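PDB 3LD7: Lin0431 protein from Listeria innocua, which is of unknown function, the crystallised piece being a NusG domain II-like, mainly beta domain of a longer protein. Local coordinates for residues G5-A10 with P23-K28; E31-K36 with N43-D48. One frame throughout, in Å; residues are numbered along the deposited sequence.

Interaction 1: G5-A10 with P23-K28; sequences GDEVVA and PLTGHK
Pro23 meets Val9 as an antiparallel, non-hydrogen-bonded pair, their CA atoms 4.0 Å apart, where strand 17-23 ends beside the start of strand 8-14. Both methyls of Val9 lie against the proline, CG1 3.9 Å from Pro23 N and CG2 near its CA. Leu24 then gives its N-H to Val8 O at 2.9 Å, nearly straight at hydrogen (167°). Its side chain bridges two residues on one side of the strand: CB approaches Val8 CG2, and CD1 lies 4.0 Å from Ala10 CB, with Ile88 of strand 84-90 packing on both Val8 and Leu24. At Thr25 a side chain takes over the pairing. With OG1 turned beside its own backbone N (chi1 -50°), the hydroxyl accepts the N-H of Val8 over 2.9 Å, while CG2 lies near Asp6 O. The type II turn from Leu24 to His27, closed by His27 N to Leu24 O, carries the chain away, with Gly26 at a positive phi. The pairing of Val8 thus continues past the strand end through a side chain: the threonine hydroxyl supplies an acceptor where Leu24 O is taken by His27 N, so both the N-H and the C=O of Val8 remain bonded.

Interaction 2: E31-K36 with N43-D48; sequences EQFTIK and NLMEVD
Met45, a selenomethionine in the crystal, lies across from Phe33 in an antiparallel hydrogen-bonded pair, and its side chain and the aromatic ring form the main apolar contact between the strands. The CB of Met45 sits over one face of the ring, 3.7 Å from the centroid of Phe33 and 14° off the ring normal, a CH-pi contact. Phe33 reaches this place because CG is tucked between its backbone N and carbonyl carbon (chi1 63°), which folds the ring over toward the partner strand. Met45 is bent at chi2 and chi3, and its CG touches both the Phe33 ring and Ile35, lying 3.9 Å from Ile35 CD1, before SE leads away. Arg20 makes a cation-pi contact with the same ring, while Ile54 and Val86 pack on Met45. The backbones of this pair are tied in both directions, Met45 N to Phe33 O at 2.8 Å and Phe33 N to Met45 O at 3.0 Å.

On the other face, Gln32 runs alongside Glu46, both pointing the same way, with their CG atoms 3.8 Å apart. Gln32 CA lies 3.1 Å from Met45 O, a CA-H...O contact. The carboxylate of Glu46 is held by a salt bridge to Arg53, whereas next to Gln32 the Leu44 CD1 methyl comes 3.4 Å from Thr34 OG1. Paired hydrogen bonds at Glu31-Val47, Phe33-Met45 and Ile35-Asn43, with non-hydrogen-bonded pairs between them, make this a regular antiparallel beta hairpin, two strands of a three-stranded sheet completed by 51-57.

Interaction 1 and interaction 2 follow one another along the chain, with centres about 17 Å apart, and belong to different sheets: 5-10 leads into the four-stranded sheet, whereas 31-36 and 43-48 form two strands of the three-stranded one. The turn after strand 17-23 carries the chain between them and also brings them into touch. There Leu24 CD2 lies 3.9 Å from Val47 CG1, and the side chain of His27 also packs on Val47, so the residue that bonds Val8 also packs on the hairpin. Ile22, bonded through its backbone to Ala10, lies against Phe33 and Val47. The principle illustrated is that a connecting segment can serve both sheets it joins; no ligand takes part.

Interaction 1: G5-A10 with P23-K28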
loop_
_atom_site.group_PDB
_atom_site.type_symbol
_atom_site.label_atom_id
_atom_site.label_comp_id
_atom_site.label_asym_id
_atom_site.label_seq_id
_atom_site.Cartn_x
_atom_site.Cartn_y
_atom_site.Cartn_z
ATOM N N GLY A 5 -2.826 8.450 20.709
ATOM C CA GLY A 5 -3.118 7.144 20.142
ATOM C C GLY A 5 -1.884 6.439 19.613
ATOM O O GLY A 5 -0.757 6.741 20.007
ATOM N N ASP A 6 -2.103 5.495 18.707
ATOM C CA ASP A 6 -1.029 4.702 18.132
ATOM C C ASP A 6 -0.276 5.521 17.072
ATOM O O ASP A 6 -0.825 6.456 16.484
ATOM C CB ASP A 6 -1.628 3.424 17.519
ATOM C CG ASP A 6 -0.596 2.327 17.298
ATOM O OD1 ASP A 6 0.564 2.483 17.742
ATOM O OD2 ASP A 6 -0.957 1.295 16.678
ATOM N N GLU A 7 0.991 5.191 16.864
ATOM C CA GLU A 7 1.776 5.764 15.771
ATOM C C GLU A 7 2.161 4.634 14.842
ATOM O O GLU A 7 2.759 3.653 15.285
ATOM C CB GLU A 7 3.047 6.407 16.303
ATOM C CG GLU A 7 2.818 7.667 17.114
ATOM C CD GLU A 7 4.120 8.247 17.642
ATOM O OE1 GLU A 7 4.904 7.492 18.262
ATOM O OE2 GLU A 7 4.359 9.457 17.436
ATOM N N VAL A 8 1.838 4.766 13.559
ATOM C CA VAL A 8 2.038 3.660 12.621
ATOM C C VAL A 8 2.795 4.040 11.357
ATOM O O VAL A 8 2.816 5.213 10.946
ATOM C CB VAL A 8 0.698 2.981 12.236
ATOM C CG1 VAL A 8 0.045 2.404 13.487
ATOM C CG2 VAL A 8 -0.237 3.967 11.537
ATOM N N VAL A 9 3.406 3.028 10.744
ATOM C CA VAL A 9 4.166 3.196 9.514
ATOM C C VAL A 9 3.678 2.149 8.537
ATOM O O VAL A 9 3.458 1.001 8.925
ATOM C CB VAL A 9 5.681 2.984 9.740
ATOM C CG1 VAL A 9 6.441 3.204 8.469
ATOM C CG2 VAL A 9 6.206 3.930 10.794
ATOM N N ALA A 10 3.493 2.540 7.280
ATOM C CA ALA A 10 3.126 1.595 6.249
ATOM C C ALA A 10 4.378 1.165 5.500
ATOM O O ALA A 10 5.129 2.002 4.987
ATOM C CB ALA A 10 2.137 2.222 5.295
ATOM N N PRO A 23 5.557 6.777 7.294
ATOM C CA PRO A 23 4.896 7.057 8.574
ATOM C C PRO A 23 3.568 7.752 8.294
ATOM O O PRO A 23 3.557 8.776 7.602
ATOM C CB PRO A 23 5.878 8.009 9.276
ATOM C CG PRO A 23 7.178 7.701 8.661
ATOM C CD PRO A 23 6.894 7.373 7.222
ATOM N N LEU A 24 2.467 7.184 8.787
ATOM C CA LEU A 24 1.145 7.664 8.417
ATOM C C LEU A 24 0.651 8.656 9.431
ATOM O O LEU A 24 -0.150 9.520 9.102
ATOM C CB LEU A 24 0.125 6.522 8.340
ATOM C CG LEU A 24 0.372 5.515 7.219
ATOM C CD1 LEU A 24 -0.615 4.368 7.331
ATOM C CD2 LEU A 24 0.314 6.188 5.853
ATOM N N THR A 25 1.124 8.525 10.664
ATOM C CA THR A 25 0.568 9.324 11.732
ATOM C C THR A 25 1.068 10.772 11.629
ATOM O O THR A 25 2.268 11.047 11.722
ATOM C CB THR A 25 0.869 8.692 13.099
ATOM O OG1 THR A 25 0.490 7.297 13.066
ATOM C CG2 THR A 25 0.096 9.413 14.179
ATOM N N GLY A 26 0.130 11.691 11.425
ATOM C CA GLY A 26 0.451 13.081 11.172
ATOM C C GLY A 26 0.563 13.421 9.699
ATOM O O GLY A 26 0.758 14.587 9.329
ATOM N N HIS A 27 0.441 12.419 8.835
ATOM C CA HIS A 27 0.466 12.704 7.410
ATOM C C HIS A 27 -0.808 13.400 6.943
ATOM O O HIS A 27 -1.916 12.998 7.300
ATOM C CB HIS A 27 0.721 11.446 6.577
ATOM C CG HIS A 27 0.664 11.707 5.110
ATOM N ND1 HIS A 27 1.702 12.272 4.396
ATOM C CD2 HIS A 27 -0.364 11.584 4.244
ATOM C CE1 HIS A 27 1.330 12.424 3.135
ATOM N NE2 HIS A 27 0.081 12.004 3.020
ATOM N N LYS A 28 -0.651 14.492 6.190
ATOM C CA LYS A 28 -1.809 15.176 5.618
ATOM C C LYS A 28 -1.564 15.484 4.161
ATOM O O LYS A 28 -0.435 15.787 3.759
ATOM C CB LYS A 28 -2.084 16.475 6.378
ATOM C CG LYS A 28 -2.473 16.223 7.836
ATOM C CD LYS A 28 -2.954 17.481 8.537
ATOM C CE LYS A 28 -3.683 17.142 9.821
ATOM N NZ LYS A 28 -2.781 16.442 10.764
#

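Interaction 2: E31-K36 with N43-D48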
loop_
_atom_site.group_PDB
_atom_site.type_symbol
_atom_site.label_atom_id
_atom_site.label_comp_id
_atom_site.label_asym_id
_atom_site.label_seq_id
_atom_site.Cartn_x
_atom_site.Cartn_y
_atom_site.Cartn_z
ATOM N N GLU A 31 -0.868 11.663 -1.638
ATOM C CA GLU A 31 0.276 11.292 -2.432
ATOM C C GLU A 31 -0.057 10.028 -3.177
ATOM O O GLU A 31 -0.621 9.090 -2.598
ATOM C CB GLU A 31 1.484 11.017 -1.527
ATOM C CG GLU A 31 2.727 10.702 -2.327
ATOM C CD GLU A 31 3.683 9.713 -1.680
ATOM O OE1 GLU A 31 3.733 9.602 -0.430
ATOM O OE2 GLU A 31 4.402 9.052 -2.461
ATOM N N GLN A 32 0.303 9.990 -4.458
ATOM C CA GLN A 32 0.148 8.774 -5.228
ATOM C C GLN A 32 1.472 8.376 -5.837
ATOM O O GLN A 32 2.244 9.227 -6.300
ATOM C CB GLN A 32 -0.920 8.942 -6.296
ATOM C CG GLN A 32 -2.299 9.122 -5.660
ATOM C CD GLN A 32 -3.393 9.480 -6.639
ATOM O OE1 GLN A 32 -3.347 9.103 -7.811
ATOM N NE2 GLN A 32 -4.394 10.229 -6.157
ATOM N N PHE A 33 1.742 7.076 -5.846
ATOM C CA PHE A 33 2.933 6.593 -6.544
ATOM C C PHE A 33 2.613 5.259 -7.184
ATOM O O PHE A 33 1.751 4.530 -6.688
ATOM C CB PHE A 33 4.185 6.545 -5.626
ATOM C CG PHE A 33 4.079 5.591 -4.458
ATOM C CD1 PHE A 33 3.465 5.968 -3.277
ATOM C CD2 PHE A 33 4.595 4.296 -4.559
ATOM C CE1 PHE A 33 3.383 5.071 -2.187
ATOM C CE2 PHE A 33 4.510 3.414 -3.492
ATOM C CZ PHE A 33 3.893 3.801 -2.302
ATOM N N THR A 34 3.270 4.960 -8.301
ATOM C CA THR A 34 3.022 3.709 -9.008
ATOM C C THR A 34 4.167 2.731 -8.840
ATOM O O THR A 34 5.336 3.080 -9.027
ATOM C CB THR A 34 2.786 3.961 -10.500
ATOM O OG1 THR A 34 1.663 4.836 -10.655
ATOM C CG2 THR A 34 2.512 2.673 -11.233
ATOM N N ILE A 35 3.821 1.503 -8.468
ATOM C CA ILE A 35 4.777 0.405 -8.456
ATOM C C ILE A 35 4.653 -0.314 -9.773
ATOM O O ILE A 35 3.578 -0.817 -10.130
ATOM C CB ILE A 35 4.471 -0.581 -7.313
ATOM C CG1 ILE A 35 4.514 0.154 -5.990
ATOM C CG2 ILE A 35 5.452 -1.751 -7.348
ATOM C CD1 ILE A 35 4.077 -0.709 -4.843
ATOM N N LYS A 36 5.738 -0.317 -10.531
ATOM C CA LYS A 36 5.701 -0.940 -11.842
ATOM C C LYS A 36 6.347 -2.297 -11.812
ATOM O O LYS A 36 7.473 -2.489 -11.326
ATOM C CB LYS A 36 6.365 -0.050 -12.885
ATOM C CG LYS A 36 5.516 1.175 -13.168
ATOM C CD LYS A 36 6.195 2.151 -14.111
ATOM C CE LYS A 36 5.205 3.220 -14.558
ATOM N NZ LYS A 36 3.969 2.591 -15.131
ATOM N N ASN A 43 0.591 -1.061 -9.930
ATOM C CA ASN A 43 -0.310 -0.756 -8.818
ATOM C C ASN A 43 -0.146 0.698 -8.489
ATOM O O ASN A 43 0.972 1.153 -8.176
ATOM C CB ASN A 43 -0.009 -1.588 -7.545
ATOM C CG ASN A 43 -0.227 -3.088 -7.755
ATOM O OD1 ASN A 43 -1.277 -3.675 -7.391
ATOM N ND2 ASN A 43 0.745 -3.706 -8.307
ATOM N N LEU A 44 -1.255 1.423 -8.547
ATOM C CA LEU A 44 -1.272 2.835 -8.181
ATOM C C LEU A 44 -1.608 2.933 -6.707
ATOM O O LEU A 44 -2.727 2.613 -6.291
ATOM C CB LEU A 44 -2.296 3.575 -9.018
ATOM C CG LEU A 44 -2.408 5.082 -8.797
ATOM C CD1 LEU A 44 -1.063 5.788 -8.955
ATOM C CD2 LEU A 44 -3.424 5.621 -9.764
HETATM N N MSE A 45 -0.607 3.307 -5.911
HETATM C CA MSE A 45 -0.750 3.431 -4.470
HETATM C C MSE A 45 -1.183 4.836 -4.121
HETATM O O MSE A 45 -0.764 5.797 -4.770
HETATM C CB MSE A 45 0.612 3.167 -3.803
HETATM C CG MSE A 45 1.267 1.860 -4.260
HETATM SE SE MSE A 45 0.166 0.275 -4.049
HETATM C CE MSE A 45 -0.302 0.507 -2.141
ATOM N N GLU A 46 -1.986 4.954 -3.071
ATOM C CA GLU A 46 -2.490 6.251 -2.652
ATOM C C GLU A 46 -2.428 6.343 -1.150
ATOM O O GLU A 46 -2.941 5.475 -0.441
ATOM C CB GLU A 46 -3.940 6.457 -3.135
ATOM C CG GLU A 46 -4.493 7.829 -2.780
ATOM C CD GLU A 46 -5.939 8.016 -3.231
ATOM O OE1 GLU A 46 -6.542 7.042 -3.734
ATOM O OE2 GLU A 46 -6.468 9.138 -3.097
ATOM N N VAL A 47 -1.814 7.418 -0.664
ATOM C CA VAL A 47 -1.854 7.750 0.742
ATOM C C VAL A 47 -2.652 9.031 0.855
ATOM O O VAL A 47 -2.344 10.019 0.202
ATOM C CB VAL A 47 -0.436 7.945 1.309
ATOM C CG1 VAL A 47 -0.498 8.360 2.762
ATOM C CG2 VAL A 47 0.346 6.632 1.156
ATOM N N ASP A 48 -3.717 8.999 1.640
ATOM C CA ASP A 48 -4.541 10.173 1.837
ATOM C C ASP A 48 -4.710 10.360 3.328
ATOM O O ASP A 48 -5.299 9.511 3.998
ATOM C CB ASP A 48 -5.901 9.990 1.153
ATOM C CG ASP A 48 -6.723 11.259 1.166
ATOM O OD1 ASP A 48 -6.463 12.157 0.339
ATOM O OD2 ASP A 48 -7.634 11.352 2.006
#